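Local coordinates for protein arginine kinase (Anthopleura japonica, PDB 4RF6) that transfers a phosphoryl group from ATP to the guanidino group of L-arginine, yielding phosphoarginine and ADP, within a polypeptide made of two tandem phosphagen kinase repeats, at residues Ile658-His663 against Ser687-Leu692; Phe662-Arg667 against Gln701-Gly706. One frame throughout, in Å; residues are numbered along the deposited sequence.

Contact 1: Ile658-His663 against Ser687-Leu692; sequences ICDEFH and SNRRRL
His663 and Arg690 make the tight half of this contact, where helix 655-661 turns into the edge strand of the antiparallel sheet in the second phosphagen kinase repeat. His663 has a left-handed backbone conformation, and the probable bond from Ile664 N back to Cys659 O is consistent with a Schellman-type helix end. The same residue starts the pairing with the neighbouring strand: Arg689 N donates to His663 O at 2.8 Å, just past the end of strand 683-688. Beside this bond the imidazole is sandwiched. On one face lies the carbonyl oxygen Glu661 O, above the ring centre; on the opposite face the guanidinium of Arg690 lies almost flat, planes 10° apart and centres 3.6 Å from each other. Arg690 reaches that face with a chain extended from CG to NE, and its CD adds a CH-pi contact, 4.1 Å from the ring centroid. This face-on placement is consistent with a cation-pi contribution if the imidazole is neutral. Pro451 packs against the Arg690 side chain. A water between the two backbones accepts from Arg690 N and can donate to His663 O.

The looser half faces solvent. Arg689 bends at chi2 and chi3, which carries its guanidinium back to the helix end. There Asp660 OD1 approaches the edge of that group and forms a long salt bridge, 3.7 Å from Arg689 NH2, with the carboxylate plane turned 57° from the guanidinium. Behind the turn, Asn688 accepts from Ala640 N through OD1 and gives an N-H to Met638 O; its ND2 also donates to Arg690 O at 2.9 Å, approaching from above that carbonyl's plane.

Contact 2: Phe662-Arg667 against Gln701-Gly706; sequences FHIQAR and QDMYNG
The Phe662 ring has the backbone of helix 696-714 over one face, toward the rim, with Gly706 N 3.9 Å above the ring plane and Asn705 C beside it; on the opposite face, over the centre, is the aliphatic CG of Glu661. Asn705 CB presses closest, 3.4 Å from Phe662 CE1, and the Asn705 amide is steeply inclined to the ring, at 67°, while its OD1 accepts from Gln701 NE2 one helical turn earlier. The imidazole of His663 is approached only loosely, by Asp702 OD2 at 4.3 Å from CD2. A water lies within hydrogen-bonding distance of both Asp702 OD2 and Phe662 O and can donate to either.

Deeper in, the contact becomes apolar. Ile664 holds CG1 between its backbone N and carbonyl carbon (chi1 55°), a torsion that directs CD1 to Gly706 CA at 3.9 Å, where no side chain intervenes; CG2, anti to the carbonyl carbon, meets Met703 CE at 3.6 Å. Met703 gets there by bending at chi2 and chi3. Ile664 and Met703 both also pack on Ile686 of strand 683-688, so helix 696-714 lies against the last two strands of the sheet and, through Phe662, against the end of helix 655-661.

Overall arrangement
Followed from the N terminus, the chain leaves helix 655-661, turns at Phe662 and His663, and enters edge strand 664-668. Contact 1 closes the loop that returns along strand 683-688, a span that includes the unmodelled residues 670-679. Contact 2 closes a longer excursion, continuing past that strand into helix 696-714. Contact 1 starts first, at 658-663, and closes first, at 687-692, whereas contact 2 starts at 662-667 and closes at 701-706; the spans overlap and do not nest. Their centres are about 5 Å apart. Met703 CE packs on the backbone of Ser687 and Asn688, joining both contacts, so the end of helix 655-661, strands 664-668 and 683-688 and helix 696-714 are tied together at the edge of the second repeat's sheet.

Contact 1: Ile658-His663 against Ser687-Leu692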
loop_
_atom_site.group_PDB
_atom_site.type_symbol
_atom_site.label_atom_id
_atom_site.label_comp_id
_atom_site.label_asym_id
_atom_site.label_seq_id
_atom_site.Cartn_x
_atom_site.Cartn_y
_atom_site.Cartn_z
ATOM N N ILE A 658 -12.526 -43.086 19.690
ATOM C CA ILE A 658 -12.966 -42.611 18.381
ATOM C C ILE A 658 -12.113 -41.447 17.875
ATOM O O ILE A 658 -11.616 -41.475 16.746
ATOM C CB ILE A 658 -14.455 -42.184 18.418
ATOM C CG1 ILE A 658 -15.359 -43.411 18.545
ATOM C CG2 ILE A 658 -14.826 -41.408 17.169
ATOM C CD1 ILE A 658 -16.792 -43.083 18.951
ATOM N N CYS A 659 -11.949 -40.426 18.709
ATOM C CA CYS A 659 -11.139 -39.267 18.339
ATOM C C CYS A 659 -9.696 -39.656 18.050
ATOM O O CYS A 659 -9.053 -39.075 17.167
ATOM C CB CYS A 659 -11.184 -38.206 19.440
ATOM S SG CYS A 659 -12.793 -37.420 19.611
ATOM N N ASP A 660 -9.191 -40.640 18.790
ATOM C CA ASP A 660 -7.809 -41.085 18.614
ATOM C C ASP A 660 -7.624 -41.932 17.352
ATOM O O ASP A 660 -6.651 -41.753 16.620
ATOM C CB ASP A 660 -7.313 -41.844 19.851
ATOM C CG ASP A 660 -7.034 -40.927 21.032
ATOM O OD1 ASP A 660 -6.932 -39.698 20.827
ATOM O OD2 ASP A 660 -6.915 -41.440 22.166
ATOM N N GLU A 661 -8.548 -42.855 17.100
ATOM C CA GLU A 661 -8.451 -43.686 15.904
ATOM C C GLU A 661 -8.531 -42.832 14.637
ATOM O O GLU A 661 -7.778 -43.044 13.679
ATOM C CB GLU A 661 -9.544 -44.761 15.878
ATOM C CG GLU A 661 -9.666 -45.446 14.522
ATOM C CD GLU A 661 -10.451 -46.748 14.558
ATOM O OE1 GLU A 661 -11.247 -46.953 15.500
ATOM O OE2 GLU A 661 -10.264 -47.566 13.629
ATOM N N PHE A 662 -9.434 -41.855 14.639
ATOM C CA PHE A 662 -9.693 -41.075 13.432
ATOM C C PHE A 662 -9.002 -39.715 13.392
ATOM O O PHE A 662 -9.243 -38.911 12.483
ATOM C CB PHE A 662 -11.202 -40.958 13.196
ATOM C CG PHE A 662 -11.852 -42.274 12.908
ATOM C CD1 PHE A 662 -11.650 -42.898 11.686
ATOM C CD2 PHE A 662 -12.626 -42.912 13.868
ATOM C CE1 PHE A 662 -12.230 -44.126 11.415
ATOM C CE2 PHE A 662 -13.207 -44.140 13.602
ATOM C CZ PHE A 662 -13.005 -44.745 12.372
ATOM N N HIS A 663 -8.131 -39.481 14.371
ATOM C CA HIS A 663 -7.288 -38.292 14.410
ATOM C C HIS A 663 -8.095 -37.004 14.328
ATOM O O HIS A 663 -7.723 -36.068 13.615
ATOM C CB HIS A 663 -6.229 -38.348 13.301
ATOM C CG HIS A 663 -5.549 -39.677 13.189
ATOM N ND1 HIS A 663 -4.993 -40.318 14.276
ATOM C CD2 HIS A 663 -5.344 -40.489 12.125
ATOM C CE1 HIS A 663 -4.477 -41.471 13.886
ATOM N NE2 HIS A 663 -4.675 -41.597 12.586
ATOM N N SER A 687 -12.788 -31.182 14.465
ATOM C CA SER A 687 -11.808 -30.843 13.442
ATOM C C SER A 687 -10.709 -31.894 13.329
ATOM O O SER A 687 -10.481 -32.671 14.256
ATOM C CB SER A 687 -11.195 -29.470 13.729
ATOM O OG SER A 687 -10.476 -29.478 14.948
ATOM N N ASN A 688 -10.024 -31.912 12.190
ATOM C CA ASN A 688 -8.924 -32.846 11.983
ATOM C C ASN A 688 -7.691 -32.435 12.791
ATOM O O ASN A 688 -7.411 -31.245 12.946
ATOM C CB ASN A 688 -8.571 -32.901 10.501
ATOM C CG ASN A 688 -8.088 -31.561 9.980
ATOM O OD1 ASN A 688 -8.862 -30.597 9.897
ATOM N ND2 ASN A 688 -6.807 -31.483 9.646
ATOM N N ARG A 689 -6.950 -33.420 13.293
ATOM C CA ARG A 689 -5.740 -33.138 14.067
ATOM C C ARG A 689 -4.480 -33.069 13.202
ATOM O O ARG A 689 -3.531 -32.346 13.528
ATOM C CB ARG A 689 -5.555 -34.178 15.177
ATOM C CG ARG A 689 -6.502 -34.011 16.364
ATOM C CD ARG A 689 -5.727 -34.014 17.677
ATOM N NE ARG A 689 -5.705 -35.323 18.326
ATOM C CZ ARG A 689 -4.679 -35.795 19.034
ATOM N NH1 ARG A 689 -3.574 -35.074 19.175
ATOM N NH2 ARG A 689 -4.754 -36.995 19.594
ATOM N N ARG A 690 -4.474 -33.811 12.097
ATOM C CA ARG A 690 -3.264 -33.947 11.283
ATOM C C ARG A 690 -3.386 -33.299 9.907
ATOM O O ARG A 690 -4.490 -33.168 9.362
ATOM C CB ARG A 690 -2.901 -35.423 11.102
ATOM C CG ARG A 690 -2.706 -36.212 12.388
ATOM C CD ARG A 690 -2.434 -37.674 12.066
ATOM N NE ARG A 690 -1.968 -38.447 13.219
ATOM C CZ ARG A 690 -1.580 -39.719 13.157
ATOM N NH1 ARG A 690 -1.597 -40.364 11.997
ATOM N NH2 ARG A 690 -1.167 -40.344 14.254
ATOM N N ARG A 691 -2.236 -32.916 9.351
ATOM C CA ARG A 691 -2.159 -32.327 8.019
ATOM C C ARG A 691 -1.089 -32.987 7.150
ATOM O O ARG A 691 -1.201 -32.997 5.919
ATOM C CB ARG A 691 -1.906 -30.819 8.114
ATOM C CG ARG A 691 -3.134 -30.044 8.520
ATOM C CD ARG A 691 -2.791 -28.632 8.928
ATOM N NE ARG A 691 -3.978 -27.904 9.356
ATOM C CZ ARG A 691 -3.951 -26.712 9.940
ATOM N NH1 ARG A 691 -2.788 -26.116 10.172
ATOM N NH2 ARG A 691 -5.087 -26.124 10.297
ATOM N N LEU A 692 -0.054 -33.534 7.787
ATOM C CA LEU A 692 0.990 -34.262 7.057
ATOM C C LEU A 692 0.887 -35.776 7.258
ATOM O O LEU A 692 0.634 -36.247 8.372
ATOM C CB LEU A 692 2.389 -33.783 7.467
ATOM C CG LEU A 692 2.971 -32.591 6.720
ATOM C CD1 LEU A 692 4.108 -31.956 7.513
ATOM C CD2 LEU A 692 3.457 -33.025 5.324
HETATM O O HOH W 1 -7.442 -37.053 18.645
HETATM O O HOH W 2 -6.384 -35.521 11.038
#

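Contact 2: Phe662-Arg667 against Gln701-Gly706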
loop_
_atom_site.group_PDB
_atom_site.type_symbol
_atom_site.label_atom_id
_atom_site.label_comp_id
_atom_site.label_asym_id
_atom_site.label_seq_id
_atom_site.Cartn_x
_atom_site.Cartn_y
_atom_site.Cartn_z
ATOM N N PHE A 662 -9.434 -41.855 14.639
ATOM C CA PHE A 662 -9.693 -41.075 13.432
ATOM C C PHE A 662 -9.002 -39.715 13.392
ATOM O O PHE A 662 -9.243 -38.911 12.483
ATOM C CB PHE A 662 -11.202 -40.958 13.196
ATOM C CG PHE A 662 -11.852 -42.274 12.908
ATOM C CD1 PHE A 662 -11.650 -42.898 11.686
ATOM C CD2 PHE A 662 -12.626 -42.912 13.868
ATOM C CE1 PHE A 662 -12.230 -44.126 11.415
ATOM C CE2 PHE A 662 -13.207 -44.140 13.602
ATOM C CZ PHE A 662 -13.005 -44.745 12.372
ATOM N N HIS A 663 -8.131 -39.481 14.371
ATOM C CA HIS A 663 -7.288 -38.292 14.410
ATOM C C HIS A 663 -8.095 -37.004 14.328
ATOM O O HIS A 663 -7.723 -36.068 13.615
ATOM C CB HIS A 663 -6.229 -38.348 13.301
ATOM C CG HIS A 663 -5.549 -39.677 13.189
ATOM N ND1 HIS A 663 -4.993 -40.318 14.276
ATOM C CD2 HIS A 663 -5.344 -40.489 12.125
ATOM C CE1 HIS A 663 -4.477 -41.471 13.886
ATOM N NE2 HIS A 663 -4.675 -41.597 12.586
ATOM N N ILE A 664 -9.206 -36.975 15.061
ATOM C CA ILE A 664 -10.041 -35.787 15.169
ATOM C C ILE A 664 -10.075 -35.306 16.620
ATOM O O ILE A 664 -9.707 -36.048 17.537
ATOM C CB ILE A 664 -11.466 -36.044 14.638
ATOM C CG1 ILE A 664 -12.113 -37.237 15.350
ATOM C CG2 ILE A 664 -11.436 -36.306 13.134
ATOM C CD1 ILE A 664 -13.526 -37.543 14.859
ATOM N N GLN A 665 -10.490 -34.056 16.819
ATOM C CA GLN A 665 -10.560 -33.464 18.148
ATOM C C GLN A 665 -11.828 -32.625 18.223
ATOM O O GLN A 665 -12.251 -32.032 17.227
ATOM C CB GLN A 665 -9.334 -32.584 18.411
ATOM C CG GLN A 665 -9.217 -31.415 17.439
ATOM C CD GLN A 665 -7.957 -30.600 17.637
ATOM O OE1 GLN A 665 -7.331 -30.641 18.700
ATOM N NE2 GLN A 665 -7.575 -29.845 16.607
ATOM N N ALA A 666 -12.450 -32.580 19.394
ATOM C CA ALA A 666 -13.696 -31.840 19.536
ATOM C C ALA A 666 -13.495 -30.649 20.454
ATOM O O ALA A 666 -12.937 -30.792 21.541
ATOM C CB ALA A 666 -14.795 -32.742 20.068
ATOM N N ARG A 667 -13.940 -29.474 20.018
ATOM C CA ARG A 667 -13.894 -28.283 20.865
ATOM C C ARG A 667 -15.241 -27.555 20.849
ATOM O O ARG A 667 -15.987 -27.627 19.870
ATOM C CB ARG A 667 -12.730 -27.367 20.468
ATOM C CG ARG A 667 -11.382 -28.082 20.490
ATOM C CD ARG A 667 -10.201 -27.148 20.718
ATOM N NE ARG A 667 -9.156 -27.800 21.509
ATOM C CZ ARG A 667 -7.865 -27.480 21.470
ATOM N NH1 ARG A 667 -7.441 -26.515 20.664
ATOM N NH2 ARG A 667 -6.994 -28.130 22.232
ATOM N N GLN A 701 -12.347 -38.520 4.669
ATOM C CA GLN A 701 -12.927 -39.828 4.967
ATOM C C GLN A 701 -12.852 -40.119 6.467
ATOM O O GLN A 701 -13.813 -40.623 7.053
ATOM C CB GLN A 701 -12.221 -40.934 4.177
ATOM C CG GLN A 701 -12.878 -42.299 4.334
ATOM C CD GLN A 701 -14.230 -42.390 3.640
ATOM O OE1 GLN A 701 -14.306 -42.407 2.410
ATOM N NE2 GLN A 701 -15.308 -42.454 4.426
ATOM N N ASP A 702 -11.708 -39.804 7.079
ATOM C CA ASP A 702 -11.530 -39.949 8.524
ATOM C C ASP A 702 -12.561 -39.143 9.303
ATOM O O ASP A 702 -13.121 -39.614 10.302
ATOM C CB ASP A 702 -10.139 -39.473 8.937
ATOM C CG ASP A 702 -9.064 -40.496 8.659
ATOM O OD1 ASP A 702 -9.416 -41.664 8.408
ATOM O OD2 ASP A 702 -7.869 -40.127 8.710
ATOM N N MET A 703 -12.797 -37.914 8.857
ATOM C CA MET A 703 -13.762 -37.045 9.530
ATOM C C MET A 703 -15.156 -37.634 9.423
ATOM O O MET A 703 -15.917 -37.644 10.394
ATOM C CB MET A 703 -13.742 -35.635 8.935
ATOM C CG MET A 703 -14.799 -34.711 9.522
ATOM S SD MET A 703 -14.563 -34.430 11.289
ATOM C CE MET A 703 -12.963 -33.620 11.244
ATOM N N TYR A 704 -15.490 -38.136 8.239
ATOM C CA TYR A 704 -16.789 -38.750 8.026
ATOM C C TYR A 704 -16.953 -39.964 8.925
ATOM O O TYR A 704 -17.987 -40.127 9.565
ATOM C CB TYR A 704 -16.961 -39.179 6.564
ATOM C CG TYR A 704 -18.284 -39.870 6.319
ATOM C CD1 TYR A 704 -19.427 -39.131 6.064
ATOM C CD2 TYR A 704 -18.394 -41.258 6.369
ATOM C CE1 TYR A 704 -20.634 -39.743 5.847
ATOM C CE2 TYR A 704 -19.608 -41.886 6.161
ATOM C CZ TYR A 704 -20.724 -41.118 5.898
ATOM O OH TYR A 704 -21.947 -41.707 5.686
ATOM N N ASN A 705 -15.933 -40.818 8.958
ATOM C CA ASN A 705 -16.005 -42.059 9.711
ATOM C C ASN A 705 -16.150 -41.802 11.210
ATOM O O ASN A 705 -16.967 -42.438 11.887
ATOM C CB ASN A 705 -14.772 -42.928 9.429
ATOM C CG ASN A 705 -14.764 -43.496 8.023
ATOM O OD1 ASN A 705 -15.801 -43.543 7.364
ATOM N ND2 ASN A 705 -13.589 -43.933 7.554
ATOM N N GLY A 706 -15.349 -40.866 11.714
ATOM C CA GLY A 706 -15.378 -40.487 13.115
ATOM C C GLY A 706 -16.712 -39.913 13.544
ATOM O O GLY A 706 -17.305 -40.379 14.518
HETATM O O HOH W 3 -8.032 -37.378 10.363
#